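Local coordinates for protein RNA 2'-o-ribose methyltransferase (Thermus thermophilus, PDB 1IPA) that probably methylates the 2'-hydroxyl of ribose in RNA, as a knotted member of the TrmH family of S-adenosylmethionine-dependent methyltransferases, at residues Glu108-Arg111 / Asp115-Ile118; Ile118-Gly123 / Ala223-Ala228; Glu178-Ile183 / Leu188-Thr193; Trp202-Arg207 / Ala229-Arg234; Val210-Gly215 / Leu252-Ala257. One frame throughout, in Å; residues are numbered along the deposited sequence.

Overall arrangement
All five contacts lie in the methyltransferase half of the chain, around its six-stranded parallel sheet. Contact 1 comes first, where the chain arriving from the five-stranded sheet enters strand 117-122; it shares Ile118 with contact 2, their centres about 17 Å apart. Contacts 2 and 3, with centres about 6 Å apart, lie on one face of the sheet, beneath helices 223-228 and 176-185. Contacts 4 and 5, centres about 9 Å apart, lie on the other face beside helix 246-261. Contact 3 falls wholly within the long excursion between the segments of contact 2, whereas contacts 2, 4 and 5 interleave along the chain. The enzyme's Rossmann-like, deeply knotted domain is therefore packed on both sides.

Contact 1: Glu108-Arg111 / Asp115-Ile118; sequences EEYR and DALI
Tyr110 meets Ile118 where the chain enters the six-stranded parallel sheet of the knotted methyltransferase fold. Residues 108-111 belong to the loop between strand 96-101 of the five-stranded sheet and strand 117-122, and the tyrosine reaches from this loop to the beginning of that strand.

The contact is one of van der Waals packing, with no hydrogen bond across it, made by the far end of the ring and its hydroxyl. With CG anti to the backbone N (chi1 170°), the Tyr110 side chain extends toward the strand, while Ile118 comes from the opposite direction. The Ile118 CD1 methyl lies at the ring edge, near the ring plane, 4.2 Å from Tyr110 CE2. Ala116, whose CB also points toward the loop, borders the same ring end more loosely, with its CB 4.3 Å from Tyr110 OH. Leu117, between them, turns away to helix 246-261.

The polar interactions lead elsewhere. The Tyr110 hydroxyl that touches the isoleucine is hydrogen-bonded to Glu143 OE2, which fixes the outer end of the ring. Just before the strand, Asp115 forms a salt bridge with Arg261. Within the loop, Arg111 NH1 makes a weak hydrogen bond back to Glu109 O.

The tightest approach across the segments is 3.5 Å, between Ile118 CD1 and Tyr110 OH. Ile118 CG1 follows at 3.7 Å from Tyr110 OH.

Contact 2: Ile118-Gly123 / Ala223-Ala228; sequences ILVAVG and AAWLEA
Trp225 reaches from its helix to two valines of strand 117-122, Val122 and Val120, which lie on the same face of the strand. Its CB points toward the strand, and with CG anti to the carbonyl carbon (chi1 -68°) the indole is carried inward. The first ring atom to touch is NE1, which lies 4.0 Å from Val122 CG2 and about as far from Val122 CG1. The N-H itself is used by Glu176 OE2 of helix 176-185, a hydrogen bond that satisfies the buried nitrogen and should limit rotation of the ring.

Next along the ring, CE2 lies 3.7 Å from Val122 CG2 and CZ2 is almost as near. This methyl sits over the face of the six-membered ring, 4.0 Å from its centroid and 24° off the normal, displaced toward the rim: a CH-pi contact. Helix 223-228 packs across one face of the sheet, forming the connection of a beta-alpha-beta crossover from strand 210-214 to the edge strand 231-233. Were Trp225 replaced by alanine, the two valines would probably face a gap and Glu176 would be left without its indole partner.

At the far rim, CH2 approaches Val120 CG1 to 3.7 Å, and CZ3 lies 3.8 Å from that same methyl. The valine comes to this end obliquely. CH2 also meets Val179 and CZ3 meets Leu180, both of helix 176-185, which borders the indole tip.

Contact 3: Glu178-Ile183 / Leu188-Thr193; sequences EVLDWI and LPLVAT
The backbones of Ile183 and Leu188 approach to 5.3 Å between CA atoms and are joined by a hydrogen bond. It runs from Leu188 N to Ile183 O, 3.1 Å long and nearly straight at 167°, with its donor above the carbonyl plane.

Ile183 packs directly beside this bond. Its CG2 methyl lies just 3.1 Å from Leu188 O, a tight approach, and 3.9 Å from Leu188 CB. Its other branch reaches further along the leucine, with CD1 4.1 Å from Leu188 CD2. One isoleucine thus bonds the Leu188 amide and packs against its carbonyl and side-chain tip.

The turn between them joins helix 176-185 to strand 190-193, the second half of a beta-alpha-beta crossover that begins at the edge strand 171-174 and passes over the parallel sheet before the chain re-enters it. Ile118 of strand 117-122 touches both Leu188 and Trp182, so the start of the new segment is pressed against the middle of the sheet.

Trp182, its CG trans to the amide nitrogen, swings its indole back to the turn, where CZ3 meets Leu188 CD2 obliquely at 3.8 Å. The ring edge on that side also has Ile183 CD1 lying in its plane, and His186 packs against the indole with the ring planes at about 40°.

Further along, Ile183 CG2 lies 4.3 Å from Leu190 CB. Leu180 starts out away from the strand, but its tip bends back, bringing CD2 to 4.4 Å from Leu190 CD2; Trp225 of helix 223-228 packs on Leu180.

Contact 4: Trp202-Arg207 / Ala229-Arg234; sequences WEANLR and AQTQVR
This is a small, purely apolar contact between Ala204, in the loop leading from strand 190-193 to strand 210-214, and Thr231 and Val233 on strand 231-233, the outermost strand at one edge of the parallel sheet. No hydrogen bond joins the two segments. Their backbones are nearest at Ala204 and Val233, with CA atoms 7.1 Å apart.

The alanine methyl does all the touching from the loop side. Ala204 CB points at the strand and meets Val233 CG2 at 4.0 Å, with Thr231 CG2 at its margin, 4.4 Å away. Strand alternation sets up this pairing: Thr231 and Val233 face the loop, whereas Gln232 between them faces away. Val233 has an unusual chi1 of 113°, midway between staggered positions, so the placing of its methyls should be read with some caution. Tyr201, earlier in the loop, also rests on this valine.

Charged groups nearby contribute little directly. Glu203 OE2 and Arg234 NH1 remain 6.3 Å apart; each is instead hydrogen-bonded to backbone atoms of the loop, the glutamate to Leu200 N and the arginine to Ala197 O.

The loop is also bonded to the long C-terminal helix 246-261: the amide of Gln260 bridges Ala204 O and Leu206 N, and Leu206 packs on Glu256 and Ala257. The strand, meanwhile, is paired through its backbone with strand 190-193, so the loop joins the helix to the sheet edge.

Contact 5: Val210-Gly215 / Leu252-Ala257; sequences VAIAVG and LLLYEA
Ile212 projects its two branches at Leu253 and Leu254 because CG1 stands anti to the carbonyl carbon (chi1 -53°) and CD1 then continues in an extended line (chi2 176°). CG2, left anti to the backbone N, meets Leu253 CD1 at 3.9 Å. The longer branch passes alongside Leu254, running the other way, and brings Ile212 CD1 to 4.0 Å from Leu254 CD2 and 4.2 Å from Leu253 O.

One strand period on, Val214 presents CG2 to the same Leu253 CD1, a close 3.4 Å. That methyl is thus received between two side chains on one face of the strand, while Ala213 turns to the other face.

The segments carrying these groups run almost antiparallel, at 160°, their axes 10.1 Å apart at the closest. This is the usual layering of an alpha/beta fold, a helix laid against a parallel sheet mainly through aliphatic side chains.

Strand 210-214 lies between strands 117-122 and 190-193, and helix 246-261 contacts both neighbours: Leu254 touches Leu117 and Leu119, and Leu253 touches Thr193. Leu254 also packs on Ala137 and Ala140, joining the helix to helix 127-140 beside it.

Contact 1: Glu108-Arg111 / Asp115-Ile118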
# COMPACT_ATOMS: atom_id res chain seq x y z
N GLU A 108 -2.48 -17.85 5.33
CA GLU A 108 -2.81 -17.82 6.75
C GLU A 108 -4.02 -16.91 6.99
O GLU A 108 -4.14 -15.84 6.38
CB GLU A 108 -1.62 -17.33 7.57
CG GLU A 108 -0.46 -18.31 7.61
CD GLU A 108 0.71 -17.80 8.43
OE1 GLU A 108 1.28 -16.75 8.06
OE2 GLU A 108 1.06 -18.45 9.45
N GLU A 109 -4.91 -17.34 7.87
CA GLU A 109 -6.10 -16.55 8.17
C GLU A 109 -5.81 -15.51 9.23
O GLU A 109 -4.83 -15.61 9.97
CB GLU A 109 -7.23 -17.47 8.61
CG GLU A 109 -6.88 -18.37 9.76
CD GLU A 109 -7.92 -19.44 9.99
OE1 GLU A 109 -9.12 -19.10 10.05
OE2 GLU A 109 -7.54 -20.63 10.10
N TYR A 110 -6.68 -14.51 9.30
CA TYR A 110 -6.51 -13.41 10.24
C TYR A 110 -7.68 -13.19 11.19
O TYR A 110 -8.84 -13.20 10.78
CB TYR A 110 -6.23 -12.13 9.45
CG TYR A 110 -6.27 -10.85 10.26
CD1 TYR A 110 -5.38 -10.63 11.31
CD2 TYR A 110 -7.18 -9.84 9.95
CE1 TYR A 110 -5.40 -9.44 12.03
CE2 TYR A 110 -7.21 -8.65 10.66
CZ TYR A 110 -6.32 -8.45 11.69
OH TYR A 110 -6.36 -7.28 12.40
N ARG A 111 -7.35 -13.00 12.47
CA ARG A 111 -8.34 -12.72 13.51
C ARG A 111 -7.83 -11.53 14.31
O ARG A 111 -6.74 -11.56 14.88
CB ARG A 111 -8.56 -13.93 14.43
CG ARG A 111 -7.40 -14.90 14.55
CD ARG A 111 -6.21 -14.35 15.32
NE ARG A 111 -5.06 -15.25 15.22
CZ ARG A 111 -4.39 -15.47 14.09
NH1 ARG A 111 -4.74 -14.86 12.97
NH2 ARG A 111 -3.37 -16.33 14.08
N ASP A 115 -6.11 -5.34 20.44
CA ASP A 115 -5.58 -3.99 20.21
C ASP A 115 -5.76 -3.63 18.74
O ASP A 115 -5.20 -2.65 18.26
CB ASP A 115 -4.08 -3.93 20.55
CG ASP A 115 -3.79 -4.14 22.03
OD1 ASP A 115 -4.05 -3.23 22.84
OD2 ASP A 115 -3.29 -5.23 22.38
N ALA A 116 -6.56 -4.42 18.02
CA ALA A 116 -6.76 -4.24 16.59
C ALA A 116 -7.34 -2.93 16.04
O ALA A 116 -8.49 -2.59 16.29
CB ALA A 116 -7.58 -5.38 16.05
N LEU A 117 -6.52 -2.21 15.28
CA LEU A 117 -6.96 -0.99 14.62
C LEU A 117 -7.00 -1.38 13.14
O LEU A 117 -5.97 -1.60 12.52
CB LEU A 117 -5.97 0.16 14.85
CG LEU A 117 -6.28 1.45 14.08
CD1 LEU A 117 -7.67 1.97 14.45
CD2 LEU A 117 -5.21 2.48 14.41
N ILE A 118 -8.20 -1.48 12.59
CA ILE A 118 -8.39 -1.90 11.22
C ILE A 118 -8.98 -0.84 10.30
O ILE A 118 -9.96 -0.17 10.65
CB ILE A 118 -9.28 -3.17 11.18
CG1 ILE A 118 -8.53 -4.34 11.80
CG2 ILE A 118 -9.71 -3.49 9.77
CD1 ILE A 118 -9.41 -5.49 12.22

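Contact 2: Ile118-Gly123 / Ala223-Ala228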
# COMPACT_ATOMS: atom_id res chain seq x y z
N ILE A 118 -8.20 -1.48 12.59
CA ILE A 118 -8.39 -1.90 11.22
C ILE A 118 -8.98 -0.84 10.30
O ILE A 118 -9.96 -0.17 10.65
CB ILE A 118 -9.28 -3.17 11.18
CG1 ILE A 118 -8.53 -4.34 11.80
CG2 ILE A 118 -9.71 -3.49 9.77
CD1 ILE A 118 -9.41 -5.49 12.22
N LEU A 119 -8.39 -0.70 9.12
CA LEU A 119 -8.88 0.26 8.15
C LEU A 119 -9.56 -0.49 7.02
O LEU A 119 -8.96 -1.36 6.41
CB LEU A 119 -7.74 1.10 7.57
CG LEU A 119 -8.13 2.03 6.41
CD1 LEU A 119 -9.13 3.05 6.92
CD2 LEU A 119 -6.89 2.73 5.85
N VAL A 120 -10.82 -0.17 6.75
CA VAL A 120 -11.53 -0.81 5.66
C VAL A 120 -11.68 0.22 4.55
O VAL A 120 -12.36 1.24 4.72
CB VAL A 120 -12.94 -1.29 6.11
CG1 VAL A 120 -13.65 -1.98 4.96
CG2 VAL A 120 -12.81 -2.25 7.28
N ALA A 121 -11.04 -0.03 3.42
CA ALA A 121 -11.11 0.88 2.29
C ALA A 121 -12.08 0.33 1.25
O ALA A 121 -11.95 -0.80 0.79
CB ALA A 121 -9.74 1.08 1.68
N VAL A 122 -13.07 1.15 0.90
CA VAL A 122 -14.10 0.77 -0.07
C VAL A 122 -14.00 1.58 -1.36
O VAL A 122 -13.87 2.80 -1.32
CB VAL A 122 -15.51 0.99 0.53
CG1 VAL A 122 -16.58 0.60 -0.48
CG2 VAL A 122 -15.66 0.21 1.84
N GLY A 123 -14.07 0.89 -2.49
CA GLY A 123 -14.00 1.55 -3.78
C GLY A 123 -12.61 2.05 -4.13
O GLY A 123 -12.45 2.96 -4.95
N ALA A 223 -25.39 2.25 1.39
CA ALA A 223 -26.25 2.05 2.55
C ALA A 223 -25.81 0.83 3.35
O ALA A 223 -25.83 0.84 4.58
CB ALA A 223 -27.71 1.90 2.11
N ALA A 224 -25.40 -0.22 2.64
CA ALA A 224 -24.96 -1.45 3.27
C ALA A 224 -23.97 -1.18 4.40
O ALA A 224 -24.09 -1.75 5.49
CB ALA A 224 -24.33 -2.37 2.24
N TRP A 225 -22.99 -0.32 4.14
CA TRP A 225 -21.98 0.02 5.15
C TRP A 225 -22.52 0.88 6.28
O TRP A 225 -22.11 0.72 7.42
CB TRP A 225 -20.78 0.72 4.51
CG TRP A 225 -20.00 -0.18 3.61
CD1 TRP A 225 -20.17 -0.35 2.27
CD2 TRP A 225 -19.00 -1.13 4.01
NE1 TRP A 225 -19.35 -1.34 1.81
CE2 TRP A 225 -18.62 -1.84 2.85
CE3 TRP A 225 -18.40 -1.45 5.24
CZ2 TRP A 225 -17.66 -2.85 2.88
CZ3 TRP A 225 -17.44 -2.45 5.27
CH2 TRP A 225 -17.08 -3.14 4.09
N LEU A 226 -23.44 1.78 5.96
CA LEU A 226 -24.02 2.66 6.96
C LEU A 226 -24.97 1.96 7.93
O LEU A 226 -25.07 2.34 9.09
CB LEU A 226 -24.72 3.84 6.28
CG LEU A 226 -23.78 4.67 5.41
CD1 LEU A 226 -24.47 5.93 4.93
CD2 LEU A 226 -22.54 5.03 6.21
N GLU A 227 -25.66 0.94 7.45
CA GLU A 227 -26.59 0.20 8.28
C GLU A 227 -25.83 -0.78 9.17
O GLU A 227 -26.29 -1.13 10.25
CB GLU A 227 -27.59 -0.56 7.40
CG GLU A 227 -28.43 0.37 6.52
CD GLU A 227 -29.34 -0.38 5.56
OE1 GLU A 227 -28.82 -1.12 4.69
OE2 GLU A 227 -30.58 -0.21 5.66
N ALA A 228 -24.66 -1.20 8.72
CA ALA A 228 -23.85 -2.14 9.48
C ALA A 228 -22.99 -1.49 10.56
O ALA A 228 -22.55 -2.16 11.49
CB ALA A 228 -22.98 -2.96 8.55

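Contact 3: Glu178-Ile183 / Leu188-Thr193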
# COMPACT_ATOMS: atom_id res chain seq x y z
N GLU A 178 -18.39 -10.00 1.53
CA GLU A 178 -17.45 -10.87 2.23
C GLU A 178 -16.79 -10.17 3.41
O GLU A 178 -16.63 -10.75 4.48
CB GLU A 178 -16.37 -11.38 1.27
CG GLU A 178 -16.84 -12.44 0.28
CD GLU A 178 -15.81 -12.71 -0.80
OE1 GLU A 178 -15.62 -11.84 -1.68
OE2 GLU A 178 -15.18 -13.79 -0.76
N VAL A 179 -16.38 -8.92 3.19
CA VAL A 179 -15.73 -8.15 4.24
C VAL A 179 -16.73 -7.81 5.34
O VAL A 179 -16.41 -7.88 6.52
CB VAL A 179 -15.11 -6.86 3.66
CG1 VAL A 179 -14.73 -5.89 4.79
CG2 VAL A 179 -13.88 -7.21 2.84
N LEU A 180 -17.95 -7.45 4.95
CA LEU A 180 -18.99 -7.13 5.91
C LEU A 180 -19.36 -8.34 6.77
O LEU A 180 -19.53 -8.23 7.98
CB LEU A 180 -20.22 -6.57 5.19
CG LEU A 180 -20.03 -5.09 4.79
CD1 LEU A 180 -21.13 -4.62 3.85
CD2 LEU A 180 -20.03 -4.27 6.06
N ASP A 181 -19.46 -9.51 6.14
CA ASP A 181 -19.78 -10.73 6.88
C ASP A 181 -18.62 -11.03 7.82
O ASP A 181 -18.81 -11.56 8.91
CB ASP A 181 -19.98 -11.91 5.93
CG ASP A 181 -21.16 -11.71 5.00
OD1 ASP A 181 -21.40 -12.60 4.15
OD2 ASP A 181 -21.86 -10.67 5.10
N TRP A 182 -17.41 -10.69 7.39
CA TRP A 182 -16.23 -10.94 8.21
C TRP A 182 -16.28 -10.10 9.49
O TRP A 182 -16.05 -10.60 10.59
CB TRP A 182 -14.96 -10.60 7.42
CG TRP A 182 -13.70 -10.92 8.16
CD1 TRP A 182 -13.11 -12.14 8.28
CD2 TRP A 182 -12.91 -10.01 8.93
NE1 TRP A 182 -12.00 -12.05 9.08
CE2 TRP A 182 -11.85 -10.76 9.50
CE3 TRP A 182 -12.99 -8.64 9.20
CZ2 TRP A 182 -10.88 -10.18 10.32
CZ3 TRP A 182 -12.02 -8.06 10.02
CH2 TRP A 182 -10.98 -8.84 10.57
N ILE A 183 -16.59 -8.81 9.33
CA ILE A 183 -16.67 -7.88 10.46
C ILE A 183 -17.60 -8.45 11.53
O ILE A 183 -17.21 -8.61 12.69
CB ILE A 183 -17.24 -6.50 10.02
CG1 ILE A 183 -16.45 -5.95 8.83
CG2 ILE A 183 -17.18 -5.52 11.19
CD1 ILE A 183 -15.03 -5.61 9.14
N LEU A 188 -16.82 -7.24 15.43
CA LEU A 188 -15.91 -6.10 15.39
C LEU A 188 -16.67 -4.79 15.19
O LEU A 188 -17.30 -4.58 14.16
CB LEU A 188 -14.92 -6.30 14.24
CG LEU A 188 -13.75 -5.33 14.06
CD1 LEU A 188 -12.77 -5.47 15.20
CD2 LEU A 188 -13.06 -5.61 12.72
N PRO A 189 -16.64 -3.90 16.19
CA PRO A 189 -17.35 -2.63 16.03
C PRO A 189 -16.88 -1.90 14.77
O PRO A 189 -15.70 -1.89 14.44
CB PRO A 189 -17.04 -1.88 17.33
CG PRO A 189 -15.78 -2.52 17.83
CD PRO A 189 -15.98 -3.98 17.50
N LEU A 190 -17.83 -1.30 14.06
CA LEU A 190 -17.53 -0.60 12.83
C LEU A 190 -17.97 0.86 12.86
O LEU A 190 -19.09 1.16 13.25
CB LEU A 190 -18.20 -1.33 11.66
CG LEU A 190 -18.23 -0.65 10.29
CD1 LEU A 190 -16.83 -0.53 9.70
CD2 LEU A 190 -19.13 -1.46 9.35
N VAL A 191 -17.06 1.75 12.46
CA VAL A 191 -17.33 3.19 12.39
C VAL A 191 -17.25 3.56 10.91
O VAL A 191 -16.21 3.40 10.27
CB VAL A 191 -16.25 3.99 13.17
CG1 VAL A 191 -16.45 5.50 12.97
CG2 VAL A 191 -16.29 3.64 14.65
N ALA A 192 -18.35 4.04 10.36
CA ALA A 192 -18.37 4.41 8.95
C ALA A 192 -18.23 5.92 8.76
O ALA A 192 -18.84 6.70 9.49
CB ALA A 192 -19.66 3.92 8.29
N THR A 193 -17.42 6.31 7.79
CA THR A 193 -17.19 7.72 7.49
C THR A 193 -18.12 8.17 6.36
O THR A 193 -18.22 7.53 5.32
CB THR A 193 -15.71 7.95 7.05
OG1 THR A 193 -14.83 7.42 8.04
CG2 THR A 193 -15.42 9.43 6.87

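Contact 4: Trp202-Arg207 / Ala229-Arg234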
# COMPACT_ATOMS: atom_id res chain seq x y z
N TRP A 202 -14.05 13.02 15.81
CA TRP A 202 -13.39 13.12 17.12
C TRP A 202 -14.26 12.61 18.25
O TRP A 202 -13.76 12.29 19.31
CB TRP A 202 -13.05 14.56 17.47
CG TRP A 202 -12.07 15.20 16.59
CD1 TRP A 202 -10.76 14.86 16.44
CD2 TRP A 202 -12.30 16.32 15.74
NE1 TRP A 202 -10.16 15.70 15.54
CE2 TRP A 202 -11.08 16.61 15.09
CE3 TRP A 202 -13.42 17.11 15.46
CZ2 TRP A 202 -10.94 17.66 14.18
CZ3 TRP A 202 -13.28 18.16 14.55
CH2 TRP A 202 -12.05 18.42 13.92
N GLU A 203 -15.57 12.55 18.01
CA GLU A 203 -16.52 12.12 19.04
C GLU A 203 -16.73 10.62 19.11
O GLU A 203 -17.29 10.12 20.09
CB GLU A 203 -17.85 12.82 18.82
CG GLU A 203 -17.71 14.32 18.73
CD GLU A 203 -19.04 15.02 18.59
OE1 GLU A 203 -19.83 14.96 19.55
OE2 GLU A 203 -19.29 15.62 17.51
N ALA A 204 -16.31 9.91 18.07
CA ALA A 204 -16.46 8.46 18.08
C ALA A 204 -15.46 7.88 19.06
O ALA A 204 -14.46 8.51 19.38
CB ALA A 204 -16.21 7.91 16.70
N ASN A 205 -15.76 6.68 19.55
CA ASN A 205 -14.91 5.96 20.50
C ASN A 205 -14.08 4.96 19.71
O ASN A 205 -14.58 3.90 19.33
CB ASN A 205 -15.78 5.22 21.52
CG ASN A 205 -14.98 4.29 22.41
OD1 ASN A 205 -15.56 3.58 23.24
ND2 ASN A 205 -13.67 4.28 22.26
N LEU A 206 -12.81 5.29 19.47
CA LEU A 206 -11.95 4.41 18.70
C LEU A 206 -11.11 3.46 19.55
O LEU A 206 -9.93 3.23 19.26
CB LEU A 206 -11.06 5.26 17.78
CG LEU A 206 -11.87 6.27 16.94
CD1 LEU A 206 -10.95 7.06 16.04
CD2 LEU A 206 -12.91 5.54 16.11
N ARG A 207 -11.73 2.89 20.58
CA ARG A 207 -11.07 1.94 21.47
C ARG A 207 -10.47 0.78 20.67
O ARG A 207 -11.16 0.16 19.85
CB ARG A 207 -12.07 1.41 22.51
CG ARG A 207 -11.74 0.01 23.02
CD ARG A 207 -12.39 -0.29 24.37
NE ARG A 207 -11.78 0.47 25.45
CZ ARG A 207 -10.49 0.39 25.79
NH1 ARG A 207 -9.68 -0.43 25.13
NH2 ARG A 207 -10.01 1.13 26.78
N ALA A 229 -22.76 -0.19 10.44
CA ALA A 229 -21.91 0.51 11.40
C ALA A 229 -22.56 0.78 12.75
O ALA A 229 -23.75 1.05 12.83
CB ALA A 229 -21.43 1.83 10.80
N GLN A 230 -21.76 0.71 13.81
CA GLN A 230 -22.24 0.99 15.15
C GLN A 230 -22.26 2.51 15.32
O GLN A 230 -23.01 3.05 16.13
CB GLN A 230 -21.30 0.39 16.21
CG GLN A 230 -21.52 -1.08 16.52
CD GLN A 230 -21.44 -1.97 15.29
OE1 GLN A 230 -22.45 -2.51 14.84
NE2 GLN A 230 -20.25 -2.12 14.74
N THR A 231 -21.43 3.19 14.54
CA THR A 231 -21.35 4.64 14.60
C THR A 231 -21.02 5.20 13.22
O THR A 231 -20.24 4.61 12.48
CB THR A 231 -20.24 5.11 15.56
OG1 THR A 231 -20.34 4.41 16.80
CG2 THR A 231 -20.37 6.61 15.82
N GLN A 232 -21.61 6.33 12.88
CA GLN A 232 -21.35 6.99 11.62
C GLN A 232 -20.70 8.32 11.97
O GLN A 232 -21.14 9.02 12.88
CB GLN A 232 -22.64 7.20 10.83
CG GLN A 232 -23.02 5.98 10.04
CD GLN A 232 -24.43 6.04 9.52
OE1 GLN A 232 -24.83 7.01 8.86
NE2 GLN A 232 -25.21 5.00 9.81
N VAL A 233 -19.66 8.67 11.24
CA VAL A 233 -18.92 9.87 11.56
C VAL A 233 -18.43 10.65 10.34
O VAL A 233 -18.35 10.12 9.23
CB VAL A 233 -17.74 9.43 12.48
CG1 VAL A 233 -16.41 9.62 11.77
CG2 VAL A 233 -17.82 10.12 13.81
N ARG A 234 -18.12 11.93 10.53
CA ARG A 234 -17.64 12.73 9.41
C ARG A 234 -16.40 13.54 9.73
O ARG A 234 -16.11 13.87 10.88
CB ARG A 234 -18.73 13.66 8.89
CG ARG A 234 -18.93 14.93 9.69
CD ARG A 234 -19.88 15.88 8.99
NE ARG A 234 -19.78 17.21 9.57
CZ ARG A 234 -20.24 17.52 10.77
NH1 ARG A 234 -20.84 16.60 11.51
NH2 ARG A 234 -20.07 18.74 11.25

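Contact 5: Val210-Gly215 / Leu252-Ala257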
# COMPACT_ATOMS: atom_id res chain seq x y z
N VAL A 210 -11.31 -2.16 16.79
CA VAL A 210 -12.28 -1.43 15.96
C VAL A 210 -11.92 -1.35 14.47
O VAL A 210 -10.75 -1.36 14.11
CB VAL A 210 -12.44 0.01 16.51
CG1 VAL A 210 -11.14 0.76 16.33
CG2 VAL A 210 -13.60 0.72 15.83
N ALA A 211 -12.94 -1.25 13.62
CA ALA A 211 -12.76 -1.14 12.17
C ALA A 211 -13.34 0.17 11.67
O ALA A 211 -14.45 0.56 12.04
CB ALA A 211 -13.44 -2.30 11.47
N ILE A 212 -12.59 0.86 10.81
CA ILE A 212 -13.03 2.14 10.26
C ILE A 212 -13.09 2.07 8.75
O ILE A 212 -12.08 1.83 8.08
CB ILE A 212 -12.07 3.27 10.66
CG1 ILE A 212 -11.89 3.28 12.18
CG2 ILE A 212 -12.62 4.60 10.16
CD1 ILE A 212 -10.87 4.30 12.68
N ALA A 213 -14.28 2.30 8.21
CA ALA A 213 -14.48 2.26 6.78
C ALA A 213 -14.46 3.65 6.14
O ALA A 213 -14.91 4.62 6.73
CB ALA A 213 -15.79 1.58 6.46
N VAL A 214 -13.92 3.72 4.93
CA VAL A 214 -13.87 4.95 4.16
C VAL A 214 -14.17 4.59 2.70
O VAL A 214 -13.72 3.56 2.21
CB VAL A 214 -12.48 5.62 4.25
CG1 VAL A 214 -12.44 6.84 3.36
CG2 VAL A 214 -12.19 6.03 5.68
N GLY A 215 -14.96 5.42 2.02
CA GLY A 215 -15.30 5.12 0.64
C GLY A 215 -14.44 5.93 -0.31
O GLY A 215 -13.46 6.54 0.11
N LEU A 252 -6.12 10.80 9.08
CA LEU A 252 -6.87 11.55 10.08
C LEU A 252 -7.59 10.63 11.05
O LEU A 252 -7.39 10.71 12.26
CB LEU A 252 -7.87 12.48 9.39
CG LEU A 252 -7.23 13.64 8.61
CD1 LEU A 252 -8.28 14.38 7.78
CD2 LEU A 252 -6.56 14.58 9.60
N LEU A 253 -8.43 9.75 10.52
CA LEU A 253 -9.19 8.82 11.34
C LEU A 253 -8.29 7.90 12.16
O LEU A 253 -8.52 7.69 13.34
CB LEU A 253 -10.09 7.96 10.44
CG LEU A 253 -11.04 8.78 9.56
CD1 LEU A 253 -11.50 7.94 8.39
CD2 LEU A 253 -12.22 9.27 10.40
N LEU A 254 -7.25 7.37 11.53
CA LEU A 254 -6.34 6.46 12.22
C LEU A 254 -5.46 7.14 13.27
O LEU A 254 -5.17 6.54 14.32
CB LEU A 254 -5.49 5.70 11.19
CG LEU A 254 -6.34 4.85 10.23
CD1 LEU A 254 -5.44 4.07 9.29
CD2 LEU A 254 -7.23 3.91 11.02
N TYR A 255 -5.04 8.39 13.02
CA TYR A 255 -4.25 9.10 14.01
C TYR A 255 -5.09 9.50 15.20
O TYR A 255 -4.59 9.62 16.31
CB TYR A 255 -3.56 10.33 13.41
CG TYR A 255 -2.16 10.00 12.94
CD1 TYR A 255 -1.95 9.41 11.68
CD2 TYR A 255 -1.06 10.18 13.77
CE1 TYR A 255 -0.68 9.02 11.28
CE2 TYR A 255 0.21 9.79 13.37
CZ TYR A 255 0.39 9.21 12.13
OH TYR A 255 1.64 8.82 11.73
N GLU A 256 -6.38 9.73 14.98
CA GLU A 256 -7.29 10.08 16.06
C GLU A 256 -7.50 8.85 16.94
O GLU A 256 -7.74 8.95 18.14
CB GLU A 256 -8.65 10.55 15.50
CG GLU A 256 -9.80 10.53 16.55
CD GLU A 256 -9.56 11.46 17.75
OE1 GLU A 256 -10.34 11.38 18.73
OE2 GLU A 256 -8.61 12.28 17.73
N ALA A 257 -7.41 7.67 16.32
CA ALA A 257 -7.56 6.42 17.07
C ALA A 257 -6.32 6.28 17.94
O ALA A 257 -6.40 5.91 19.10
CB ALA A 257 -7.67 5.25 16.11